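Local structure of homoserine O-acetyltransferase (Pseudomonas veronii, 5EFZ) at residues Pro65-Tyr68 and Ala74-Gln77; Gly149-Ala154 and Asp332-Leu337; Gln156-Ala161 and Gly176-Ser181; Arg280-Gly283 and Ala287-Leu290. The protein hydrolyses ethyl acetate to ethanol and acetate, an esterase step in the bacterial breakdown of short-chain methyl ketones such as 2-butanone. All blocks are in the same frame, centred on the assembly; numbering follows the deposited sequence.

Contact 1: Pro65-Tyr68 and Ala74-Gln77; sequences PTWY and AMEQ. With ACT (acetate ion), chain O.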
loop_
_atom_site.group_PDB
_atom_site.type_symbol
_atom_site.label_atom_id
_atom_site.label_comp_id
_atom_site.label_asym_id
_atom_site.label_seq_id
_atom_site.Cartn_x
_atom_site.Cartn_y
_atom_site.Cartn_z
ATOM N N PRO A 65 -12.344 4.638 -22.785
ATOM C CA PRO A 65 -11.404 3.497 -22.731
ATOM C C PRO A 65 -11.627 2.672 -21.479
ATOM O O PRO A 65 -12.280 3.131 -20.556
ATOM C CB PRO A 65 -10.008 4.158 -22.672
ATOM C CG PRO A 65 -10.248 5.624 -23.073
ATOM C CD PRO A 65 -11.654 5.921 -22.550
ATOM N N THR A 66 -11.116 1.445 -21.450
ATOM C CA THR A 66 -11.349 0.575 -20.287
ATOM C C THR A 66 -10.077 0.495 -19.442
ATOM O O THR A 66 -8.970 0.877 -19.893
ATOM C CB THR A 66 -11.793 -0.850 -20.736
ATOM O OG1 THR A 66 -10.745 -1.431 -21.508
ATOM C CG2 THR A 66 -13.075 -0.783 -21.657
ATOM N N TRP A 67 -10.234 0.012 -18.213
ATOM C CA TRP A 67 -9.151 0.060 -17.254
ATOM C C TRP A 67 -8.535 -1.319 -17.061
ATOM O O TRP A 67 -8.910 -2.287 -17.731
ATOM C CB TRP A 67 -9.643 0.622 -15.907
ATOM C CG TRP A 67 -10.860 -0.061 -15.328
ATOM C CD1 TRP A 67 -11.056 -1.412 -15.138
ATOM C CD2 TRP A 67 -12.034 0.593 -14.811
ATOM N NE1 TRP A 67 -12.294 -1.637 -14.555
ATOM C CE2 TRP A 67 -12.915 -0.426 -14.352
ATOM C CE3 TRP A 67 -12.429 1.933 -14.705
ATOM C CZ2 TRP A 67 -14.163 -0.132 -13.783
ATOM C CZ3 TRP A 67 -13.676 2.226 -14.151
ATOM C CH2 TRP A 67 -14.526 1.197 -13.696
ATOM N N TYR A 68 -7.571 -1.389 -16.151
ATOM C CA TYR A 68 -6.851 -2.637 -15.894
ATOM C C TYR A 68 -7.805 -3.749 -15.446
ATOM O O TYR A 68 -8.540 -3.544 -14.503
ATOM C CB TYR A 68 -5.783 -2.422 -14.813
ATOM C CG TYR A 68 -5.119 -3.739 -14.415
ATOM C CD1 TYR A 68 -4.066 -4.269 -15.166
ATOM C CD2 TYR A 68 -5.551 -4.447 -13.287
ATOM C CE1 TYR A 68 -3.461 -5.486 -14.809
ATOM C CE2 TYR A 68 -4.945 -5.676 -12.920
ATOM C CZ TYR A 68 -3.910 -6.170 -13.686
ATOM O OH TYR A 68 -3.343 -7.364 -13.322
ATOM N N ALA A 74 -18.154 -3.215 -17.578
ATOM C CA ALA A 74 -18.022 -2.443 -16.342
ATOM C C ALA A 74 -18.314 -0.956 -16.549
ATOM O O ALA A 74 -18.981 -0.361 -15.713
ATOM C CB ALA A 74 -16.629 -2.604 -15.735
ATOM N N MET A 75 -17.793 -0.352 -17.622
ATOM C CA MET A 75 -18.016 1.072 -17.837
ATOM C C MET A 75 -19.500 1.321 -18.048
ATOM O O MET A 75 -20.061 2.328 -17.584
ATOM C CB MET A 75 -17.214 1.598 -19.034
ATOM C CG MET A 75 -15.718 1.271 -18.962
ATOM S SD MET A 75 -15.046 1.807 -17.352
ATOM C CE MET A 75 -15.243 3.582 -17.491
ATOM N N GLU A 76 -20.137 0.395 -18.751
ATOM C CA GLU A 76 -21.560 0.509 -19.005
ATOM C C GLU A 76 -22.393 0.425 -17.727
ATOM O O GLU A 76 -23.255 1.269 -17.483
ATOM C CB GLU A 76 -22.010 -0.584 -19.972
ATOM C CG GLU A 76 -23.485 -0.561 -20.218
ATOM C CD GLU A 76 -23.968 -1.787 -20.950
ATOM O OE1 GLU A 76 -23.172 -2.734 -21.132
ATOM O OE2 GLU A 76 -25.147 -1.797 -21.344
ATOM N N GLN A 77 -22.151 -0.616 -16.935
ATOM C CA GLN A 77 -22.916 -0.860 -15.731
ATOM C C GLN A 77 -22.771 0.256 -14.683
ATOM O O GLN A 77 -23.728 0.568 -13.989
ATOM C CB GLN A 77 -22.498 -2.203 -15.108
ATOM C CG GLN A 77 -23.002 -3.398 -15.906
ATOM C CD GLN A 77 -22.555 -4.723 -15.326
ATOM O OE1 GLN A 77 -21.483 -4.822 -14.709
ATOM N NE2 GLN A 77 -23.368 -5.752 -15.520
HETATM C C ACT O . -7.162 0.202 -13.021
HETATM O O ACT O . -6.465 0.681 -12.082
HETATM O OXT ACT O . -6.836 0.515 -14.216
HETATM C CH3 ACT O . -8.334 -0.668 -12.717
#

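Contact 2: Gly149-Ala154 and Asp332-Leu337; sequences GGSMGA and DGHLGL. With ACT (acetate ion), chain O.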
loop_
_atom_site.group_PDB
_atom_site.type_symbol
_atom_site.label_atom_id
_atom_site.label_comp_id
_atom_site.label_asym_id
_atom_site.label_seq_id
_atom_site.Cartn_x
_atom_site.Cartn_y
_atom_site.Cartn_z
ATOM N N GLY A 149 -11.938 8.411 -18.818
ATOM C CA GLY A 149 -11.642 7.067 -18.344
ATOM C C GLY A 149 -11.005 7.133 -16.979
ATOM O O GLY A 149 -10.569 8.206 -16.550
ATOM N N GLY A 150 -10.961 5.992 -16.297
ATOM C CA GLY A 150 -10.371 5.930 -14.972
ATOM C C GLY A 150 -9.165 5.016 -14.983
ATOM O O GLY A 150 -9.153 4.005 -15.688
ATOM N N SER A 151 -8.171 5.409 -14.205
ATOM C CA SER A 151 -6.894 4.693 -14.039
ATOM C C SER A 151 -6.207 4.423 -15.390
ATOM O O SER A 151 -5.763 5.377 -16.014
ATOM C CB SER A 151 -7.094 3.413 -13.252
ATOM O OG SER A 151 -5.820 2.952 -12.817
ATOM N N MET A 152 -6.059 3.165 -15.834
ATOM C CA MET A 152 -5.525 2.964 -17.202
ATOM C C MET A 152 -6.371 3.666 -18.264
ATOM O O MET A 152 -5.856 4.062 -19.320
ATOM C CB MET A 152 -5.442 1.480 -17.563
ATOM C CG MET A 152 -4.374 0.753 -16.793
ATOM S SD MET A 152 -4.081 -0.893 -17.492
ATOM C CE MET A 152 -3.125 -0.428 -18.932
ATOM N N GLY A 153 -7.664 3.792 -17.988
ATOM C CA GLY A 153 -8.560 4.583 -18.831
ATOM C C GLY A 153 -8.159 6.063 -18.859
ATOM O O GLY A 153 -8.294 6.719 -19.887
ATOM N N ALA A 154 -7.694 6.577 -17.722
ATOM C CA ALA A 154 -7.163 7.939 -17.610
ATOM C C ALA A 154 -5.822 8.058 -18.341
ATOM O O ALA A 154 -5.519 9.084 -18.981
ATOM C CB ALA A 154 -6.994 8.337 -16.117
ATOM N N ASP A 332 -13.305 5.222 -0.457
ATOM C CA ASP A 332 -13.190 3.911 -1.116
ATOM C C ASP A 332 -11.893 3.852 -1.922
ATOM O O ASP A 332 -11.468 2.784 -2.338
ATOM C CB ASP A 332 -14.380 3.601 -2.047
ATOM C CG ASP A 332 -15.664 3.280 -1.281
ATOM O OD1 ASP A 332 -15.803 3.683 -0.101
ATOM O OD2 ASP A 332 -16.565 2.648 -1.864
ATOM N N GLY A 333 -11.250 4.990 -2.129
ATOM C CA GLY A 333 -9.932 4.958 -2.761
ATOM C C GLY A 333 -10.026 4.508 -4.211
ATOM O O GLY A 333 -11.061 4.656 -4.887
ATOM N N HIS A 334 -8.943 3.890 -4.681
ATOM C CA HIS A 334 -8.864 3.612 -6.106
ATOM C C HIS A 334 -10.045 2.806 -6.649
ATOM O O HIS A 334 -10.628 3.126 -7.722
ATOM C CB HIS A 334 -7.560 2.873 -6.397
ATOM C CG HIS A 334 -7.275 2.783 -7.860
ATOM N ND1 HIS A 334 -6.799 3.860 -8.586
ATOM C CD2 HIS A 334 -7.431 1.760 -8.742
ATOM C CE1 HIS A 334 -6.640 3.489 -9.854
ATOM N NE2 HIS A 334 -7.018 2.222 -9.977
ATOM N N LEU A 335 -10.417 1.744 -5.933
ATOM C CA LEU A 335 -11.447 0.848 -6.468
ATOM C C LEU A 335 -12.861 1.375 -6.230
ATOM O O LEU A 335 -13.842 0.701 -6.570
ATOM C CB LEU A 335 -11.296 -0.564 -5.889
ATOM C CG LEU A 335 -10.038 -1.255 -6.423
ATOM C CD1 LEU A 335 -9.829 -2.624 -5.754
ATOM C CD2 LEU A 335 -10.097 -1.370 -7.961
ATOM N N GLY A 336 -12.974 2.605 -5.723
ATOM C CA GLY A 336 -14.216 3.364 -5.859
ATOM C C GLY A 336 -14.581 3.493 -7.338
ATOM O O GLY A 336 -15.724 3.780 -7.667
ATOM N N LEU A 337 -13.636 3.233 -8.246
ATOM C CA LEU A 337 -13.968 3.206 -9.673
ATOM C C LEU A 337 -14.995 2.119 -9.988
ATOM O O LEU A 337 -15.705 2.209 -10.985
ATOM C CB LEU A 337 -12.717 2.983 -10.534
ATOM C CG LEU A 337 -11.735 4.155 -10.648
ATOM C CD1 LEU A 337 -10.435 3.673 -11.304
ATOM C CD2 LEU A 337 -12.361 5.315 -11.447
HETATM C C ACT O . -7.162 0.202 -13.021
HETATM O O ACT O . -6.465 0.681 -12.082
HETATM O OXT ACT O . -6.836 0.515 -14.216
HETATM C CH3 ACT O . -8.334 -0.668 -12.717
#

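Contact 3: Gln156-Ala161 and Gly176-Ser181; sequences QTYEWA and GTARNS. With EDO (1,2-ethanediol), chain K; EDO (1,2-ethanediol), chain M.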
loop_
_atom_site.group_PDB
_atom_site.type_symbol
_atom_site.label_atom_id
_atom_site.label_comp_id
_atom_site.label_asym_id
_atom_site.label_seq_id
_atom_site.Cartn_x
_atom_site.Cartn_y
_atom_site.Cartn_z
ATOM N N GLN A 156 -4.981 6.430 -21.017
ATOM C CA GLN A 156 -5.357 6.581 -22.424
ATOM C C GLN A 156 -5.971 7.957 -22.727
ATOM O O GLN A 156 -5.798 8.496 -23.817
ATOM C CB GLN A 156 -6.342 5.481 -22.832
ATOM C CG GLN A 156 -5.680 4.071 -22.844
ATOM C CD GLN A 156 -6.712 2.962 -22.857
ATOM O OE1 GLN A 156 -7.218 2.583 -23.920
ATOM N NE2 GLN A 156 -7.066 2.467 -21.664
ATOM N N THR A 157 -6.717 8.501 -21.769
ATOM C CA THR A 157 -7.295 9.832 -21.920
ATOM C C THR A 157 -6.216 10.906 -22.107
ATOM O O THR A 157 -6.311 11.741 -23.020
ATOM C CB THR A 157 -8.204 10.159 -20.704
ATOM O OG1 THR A 157 -9.330 9.258 -20.712
ATOM C CG2 THR A 157 -8.729 11.643 -20.744
ATOM N N TYR A 158 -5.191 10.902 -21.253
ATOM C CA TYR A 158 -4.078 11.833 -21.403
ATOM C C TYR A 158 -3.362 11.640 -22.731
ATOM O O TYR A 158 -3.038 12.601 -23.441
ATOM C CB TYR A 158 -3.074 11.659 -20.258
ATOM C CG TYR A 158 -3.515 12.325 -18.975
ATOM C CD1 TYR A 158 -3.785 13.706 -18.937
ATOM C CD2 TYR A 158 -3.643 11.599 -17.787
ATOM C CE1 TYR A 158 -4.161 14.331 -17.720
ATOM C CE2 TYR A 158 -4.019 12.229 -16.579
ATOM C CZ TYR A 158 -4.269 13.581 -16.564
ATOM O OH TYR A 158 -4.654 14.178 -15.362
ATOM N N GLU A 159 -3.101 10.387 -23.070
ATOM C CA GLU A 159 -2.426 10.133 -24.327
ATOM C C GLU A 159 -3.238 10.648 -25.528
ATOM O O GLU A 159 -2.681 11.241 -26.468
ATOM C CB GLU A 159 -2.140 8.632 -24.470
ATOM C CG GLU A 159 -1.529 8.235 -25.840
ATOM C CD GLU A 159 -0.068 8.666 -26.063
ATOM O OE1 GLU A 159 0.668 9.023 -25.099
ATOM O OE2 GLU A 159 0.360 8.651 -27.247
ATOM N N TRP A 160 -4.556 10.451 -25.486
ATOM C CA TRP A 160 -5.439 11.030 -26.513
ATOM C C TRP A 160 -5.270 12.546 -26.604
ATOM O O TRP A 160 -5.088 13.091 -27.705
ATOM C CB TRP A 160 -6.917 10.710 -26.204
ATOM C CG TRP A 160 -7.479 9.618 -27.074
ATOM C CD1 TRP A 160 -7.647 8.296 -26.739
ATOM C CD2 TRP A 160 -7.870 9.742 -28.452
ATOM N NE1 TRP A 160 -8.136 7.600 -27.818
ATOM C CE2 TRP A 160 -8.321 8.479 -28.868
ATOM C CE3 TRP A 160 -7.969 10.827 -29.339
ATOM C CZ2 TRP A 160 -8.819 8.254 -30.151
ATOM C CZ3 TRP A 160 -8.477 10.610 -30.608
ATOM C CH2 TRP A 160 -8.884 9.330 -31.007
ATOM N N ALA A 161 -5.321 13.220 -25.449
ATOM C CA ALA A 161 -5.307 14.694 -25.422
ATOM C C ALA A 161 -3.978 15.263 -25.893
ATOM O O ALA A 161 -3.931 16.391 -26.386
ATOM C CB ALA A 161 -5.633 15.211 -24.012
ATOM N N GLY A 176 -5.924 8.705 -12.377
ATOM C CA GLY A 176 -4.785 8.216 -13.138
ATOM C C GLY A 176 -3.866 9.361 -13.530
ATOM O O GLY A 176 -4.235 10.544 -13.421
ATOM N N THR A 177 -2.656 9.029 -13.984
ATOM C CA THR A 177 -1.679 10.070 -14.330
ATOM C C THR A 177 -1.247 9.989 -15.787
ATOM O O THR A 177 -1.468 8.975 -16.488
ATOM C CB THR A 177 -0.414 9.966 -13.456
ATOM O OG1 THR A 177 0.072 8.628 -13.541
ATOM C CG2 THR A 177 -0.716 10.274 -11.978
ATOM N N ALA A 178 -0.611 11.058 -16.237
ATOM C CA ALA A 178 -0.142 11.159 -17.598
ATOM C C ALA A 178 1.243 10.527 -17.767
ATOM O O ALA A 178 1.595 10.111 -18.858
ATOM C CB ALA A 178 -0.118 12.642 -18.038
ATOM N N ARG A 179 2.039 10.501 -16.701
ATOM C CA ARG A 179 3.328 9.798 -16.725
ATOM C C ARG A 179 3.467 8.975 -15.461
ATOM O O ARG A 179 3.368 9.510 -14.359
ATOM C CB ARG A 179 4.518 10.768 -16.817
ATOM C CG ARG A 179 5.882 10.020 -16.794
ATOM C CD ARG A 179 7.020 10.866 -17.367
ATOM N NE ARG A 179 7.404 11.960 -16.481
ATOM C CZ ARG A 179 8.267 12.922 -16.815
ATOM N NH1 ARG A 179 8.841 12.934 -18.028
ATOM N NH2 ARG A 179 8.551 13.873 -15.929
ATOM N N ASN A 180 3.687 7.676 -15.617
ATOM C CA ASN A 180 3.601 6.779 -14.475
ATOM C C ASN A 180 4.782 6.969 -13.506
ATOM O O ASN A 180 5.941 7.157 -13.932
ATOM C CB ASN A 180 3.523 5.324 -14.975
ATOM C CG ASN A 180 3.069 4.372 -13.894
ATOM O OD1 ASN A 180 3.646 3.282 -13.714
ATOM N ND2 ASN A 180 2.045 4.770 -13.156
ATOM N N SER A 181 4.504 6.906 -12.202
ATOM C CA SER A 181 5.562 7.119 -11.197
ATOM C C SER A 181 6.374 5.867 -10.931
ATOM O O SER A 181 5.945 4.765 -11.278
ATOM C CB SER A 181 4.956 7.573 -9.879
ATOM O OG SER A 181 4.103 6.554 -9.351
HETATM C C1 EDO K . 7.570 4.187 -16.173
HETATM O O1 EDO K . 7.479 4.448 -14.755
HETATM C C2 EDO K . 7.754 5.494 -16.964
HETATM O O2 EDO K . 6.989 6.623 -16.474
HETATM C C1 EDO M . 2.977 11.558 -11.331
HETATM O O1 EDO M . 3.757 10.456 -11.774
HETATM C C2 EDO M . 3.583 12.840 -11.895
HETATM O O2 EDO M . 3.815 12.713 -13.307
HETATM O O HOH W 1 -3.034 13.373 -13.367
#

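Contact 4: Arg280-Gly283 and Ala287-Leu290; sequences RHTG and AKAL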
loop_
_atom_site.group_PDB
_atom_site.type_symbol
_atom_site.label_atom_id
_atom_site.label_comp_id
_atom_site.label_asym_id
_atom_site.label_seq_id
_atom_site.Cartn_x
_atom_site.Cartn_y
_atom_site.Cartn_z
ATOM N N ARG A 280 6.831 10.646 -23.829
ATOM C CA ARG A 280 7.494 9.999 -24.960
ATOM C C ARG A 280 7.325 10.827 -26.252
ATOM O O ARG A 280 8.148 10.753 -27.158
ATOM C CB ARG A 280 6.959 8.573 -25.155
ATOM C CG ARG A 280 7.353 7.644 -24.004
ATOM C CD ARG A 280 6.707 6.267 -24.141
ATOM N NE ARG A 280 7.241 5.524 -25.283
ATOM C CZ ARG A 280 8.387 4.845 -25.266
ATOM N NH1 ARG A 280 9.153 4.834 -24.172
ATOM N NH2 ARG A 280 8.770 4.192 -26.352
ATOM N N HIS A 281 6.266 11.630 -26.340
ATOM C CA HIS A 281 6.103 12.502 -27.509
ATOM C C HIS A 281 7.074 13.682 -27.551
ATOM O O HIS A 281 7.278 14.302 -28.613
ATOM C CB HIS A 281 4.685 13.060 -27.561
ATOM C CG HIS A 281 3.644 12.025 -27.818
ATOM N ND1 HIS A 281 3.383 11.534 -29.081
ATOM C CD2 HIS A 281 2.817 11.365 -26.971
ATOM C CE1 HIS A 281 2.432 10.620 -29.000
ATOM N NE2 HIS A 281 2.068 10.501 -27.734
ATOM N N THR A 282 7.657 14.020 -26.406
ATOM C CA THR A 282 8.427 15.266 -26.321
ATOM C C THR A 282 9.783 15.039 -25.657
ATOM O O THR A 282 10.220 15.848 -24.841
ATOM C CB THR A 282 7.643 16.338 -25.529
ATOM O OG1 THR A 282 7.238 15.768 -24.280
ATOM C CG2 THR A 282 6.389 16.769 -26.292
ATOM N N GLY A 283 10.425 13.920 -25.997
ATOM C CA GLY A 283 11.734 13.564 -25.466
ATOM C C GLY A 283 11.866 13.480 -23.952
ATOM O O GLY A 283 12.947 13.695 -23.416
ATOM N N ALA A 287 6.272 18.621 -19.091
ATOM C CA ALA A 287 5.646 19.945 -19.188
ATOM C C ALA A 287 5.345 20.309 -20.652
ATOM O O ALA A 287 4.301 20.899 -20.964
ATOM C CB ALA A 287 6.537 21.006 -18.555
ATOM N N LYS A 288 6.261 19.953 -21.544
ATOM C CA LYS A 288 6.075 20.219 -22.974
ATOM C C LYS A 288 4.934 19.393 -23.556
ATOM O O LYS A 288 4.130 19.901 -24.336
ATOM C CB LYS A 288 7.355 19.925 -23.751
ATOM C CG LYS A 288 7.274 20.367 -25.179
ATOM C CD LYS A 288 8.565 20.116 -25.925
ATOM C CE LYS A 288 8.409 20.463 -27.398
ATOM N NZ LYS A 288 9.644 20.137 -28.191
ATOM N N ALA A 289 4.872 18.118 -23.181
ATOM C CA ALA A 289 3.793 17.227 -23.607
ATOM C C ALA A 289 2.429 17.690 -23.111
ATOM O O ALA A 289 1.472 17.744 -23.885
ATOM C CB ALA A 289 4.049 15.787 -23.108
ATOM N N LEU A 290 2.319 17.968 -21.810
ATOM C CA LEU A 290 1.042 18.410 -21.262
ATOM C C LEU A 290 0.650 19.804 -21.776
ATOM O O LEU A 290 -0.539 20.129 -21.849
ATOM C CB LEU A 290 1.078 18.411 -19.724
ATOM C CG LEU A 290 1.204 17.002 -19.137
ATOM C CD1 LEU A 290 1.267 17.031 -17.593
ATOM C CD2 LEU A 290 0.067 16.066 -19.604
#

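Contact 1: Pro65-Tyr68 and Ala74-Gln77
Met-75 sets its sulfur over one face of the Trp-67 indole, a Met-aromatic contact that joins helix 72-79 to the loop leaving strand 61-65. Met-75 SD lies 3.7 Å from the centroid of the six-membered ring of Trp-67, 18° off the ring normal and displaced toward the rim; its closest ring atom is CZ3, at 3.5 Å. Bends at chi2 and chi3 fold the methionine chain back over the indole, and Met-75 CE follows SD to 3.9 Å from Trp-67 CZ3.

The remaining apolar contacts are looser. Ala-74 CB comes obliquely to Trp-67 CZ2 at 4.0 Å, and Thr-66 CG2 is 4.3 Å from Met-75 CG. Trp-67 reaches the helix with CG placed between its own backbone N and carbonyl carbon (chi1 53°), and its other neighbours include Ile-78, Tyr-79 and Leu-337.

The polar bond belongs to the backbone after the indole: Tyr-68 N donates to OXT of an acetate, probably from the crystallisation liquor, at 2.8 Å and 161°. Trp-67 CB merely touches the same OXT, at 3.3 Å. An alanine in place of Trp-67 would probably leave Met-75 SD without its aromatic face and open a gap between helix and loop. Apolar burial thus sits directly behind an N-H aimed at a ligand oxygen, consistent with Tyr-68 N serving the oxyanion hole.

Contact 2: Gly149-Ala154 and Asp332-Leu337
The nucleophile elbow, the sharp turn from strand 146-150 into helix 152-163, here brings Ser-151 up to His-334 on the loop before helix 342-356; they are probably the nucleophile and the histidine of the catalytic triad. Ser-151 has positive phi (54°), the strained backbone of such elbows, and its OG stands anti to the backbone N, at the edge of the imidazole and close to its plane. Ser-151 OG is 3.2 Å from His-334 NE2 and 3.1 Å from His-334 CE1.

A bound acetate lies beside the pair. Its O takes a bond from His-334 NE2 at 2.7 Å and 161°. Ser-151 OG donates to the same acetate O over a very short 2.5 Å in the model. Acetate OXT accepts from Met-152 N at 3.2 Å, nearly straight at 173°. On its far nitrogen the imidazole is fixed by Asp-305, whose OD2 is hydrogen-bonded to His-334 ND1.

Leu-337 packs against both residues: its CD1 lies 3.9 Å from Ser-151 CB and over one face of the His-334 ring, toward the rim, while Leu-337 CD2 is 4.1 Å from Gly-150 CA. A side chain on Gly-150 would run into CD2. Gly-149 and Gly-153 flank the serine in the Gly-X-Ser-X-Gly elbow, and Ser-151, His-334 and Asp-305 have the geometry of the Ser-His-Asp triad of the alpha/beta hydrolase fold.

Contact 3: Gln156-Ala161 and Gly176-Ser181
Tyr-158 OH donates to a water at 2.7 Å, and the same water donates to Gly-176 O at 3.1 Å, bridging the helix side chain to the loop backbone. The carbonyl oxygen of Gly-176 also lies at the edge of the phenol, near its plane, 3.6 Å from Tyr-158 CE2.

Over one face of the ring sits Ala-178. Its CB makes a CH-pi contact 3.8 Å from the centroid of the Tyr-158 ring, 22° off the normal and offset toward CG, which it approaches to 3.5 Å. The peptide leading into Ala-178 is close too, with Ala-178 N 3.4 Å from Tyr-158 CD2. Tyr-158 has CG anti to its carbonyl carbon (chi1 -79°), which swings the phenol out from helix 152-163 along residues 176-178.

The two segments belong to a beta-alpha-beta crossover: strand 146-150, helix 152-163 and the adjacent parallel strand 170-174, whose outgoing loop is residues 176-181. A phenylalanine instead of Tyr-158 would probably keep the face for Ala-178 but leave the bridging water without its hydroxyl mate, loosening its hold between ring and Gly-176 O.

Glu-316 touches Tyr-158 and takes bonds from the backbone N atoms of Ala-178 and Arg-179, so that helix 310-317 also holds the loop backbone here. Further along the loop, Asn-180 O accepts from both hydroxyls of one ethanediol, the shorter bond, from O2, being 2.8 Å.

Contact 4: Arg280-Gly283 and Ala287-Leu290
Thr-282 lays its CB and CG2 against the aliphatic part of Lys-288. Thr-282 CG2 is 3.9 Å from Lys-288 CG, and Thr-282 CB is at the same 3.9 Å from Lys-288 CD. Thr-282 CB also lies 4.0 Å from Lys-288 CB, so the contact is spread over three methylenes of the lysine rather than held at one point. Lys-288 is stretched out beyond CG, with CG itself anti to the backbone N (chi1 -172°), and its chain runs alongside the threonine.

Thr-282 lies where the 3-10 segment at residues 280-281 gives way, through a short connection, to helix 286-290, which precedes strand 296-300 of the central sheet. Asp-285, in that connection, serves both sides: Thr-282 OG1 is hydrogen-bonded to Asp-285 O, and Asp-285 OD1 accepts from Lys-288 N near the start of the helix.

Thr-282 also meets the next residue of the helix, Ala-289. Thr-282 OG1 comes within 3.4 Å of Ala-289 CB, a polar atom against a methyl. The threonine methyl turns to the helix backbone, Thr-282 CG2 lying 3.7 Å from Ala-289 N and 3.8 Å from Ala-289 CA. Both branches of the threonine therefore reach Ala-289, while its methyl also touches the lysine chain. Beside this contact, His-281 NE2 is hydrogen-bonded to Glu-159 OE2 of helix 152-163, and the His-281 ring packs on Val-162 and Arg-163.

Contacts 1, 2 and 3 cluster in the alpha/beta hydrolase core: the centres of contacts 1 and 2 are about 10 Å apart, those of contacts 2 and 3 about 13 Å. Strands 61-65 and 146-150, which lead into contacts 1 and 2, are neighbours in the sheet. Contacts 2 and 3 share helix 152-163, and contacts 1 and 2 share the acetate, so the loop at 65-68 and the elbow face one ligand. Along the chain contact 1 closes first; contacts 3 and 4 follow in series, nested within the long loop that contact 2 closes. Contact 4 is peripheral, about 11 Å from contact 3 between centres, joined to it by the probable His-281 to Glu-159 hydrogen bond and by Leu-290 packing on Ala-178.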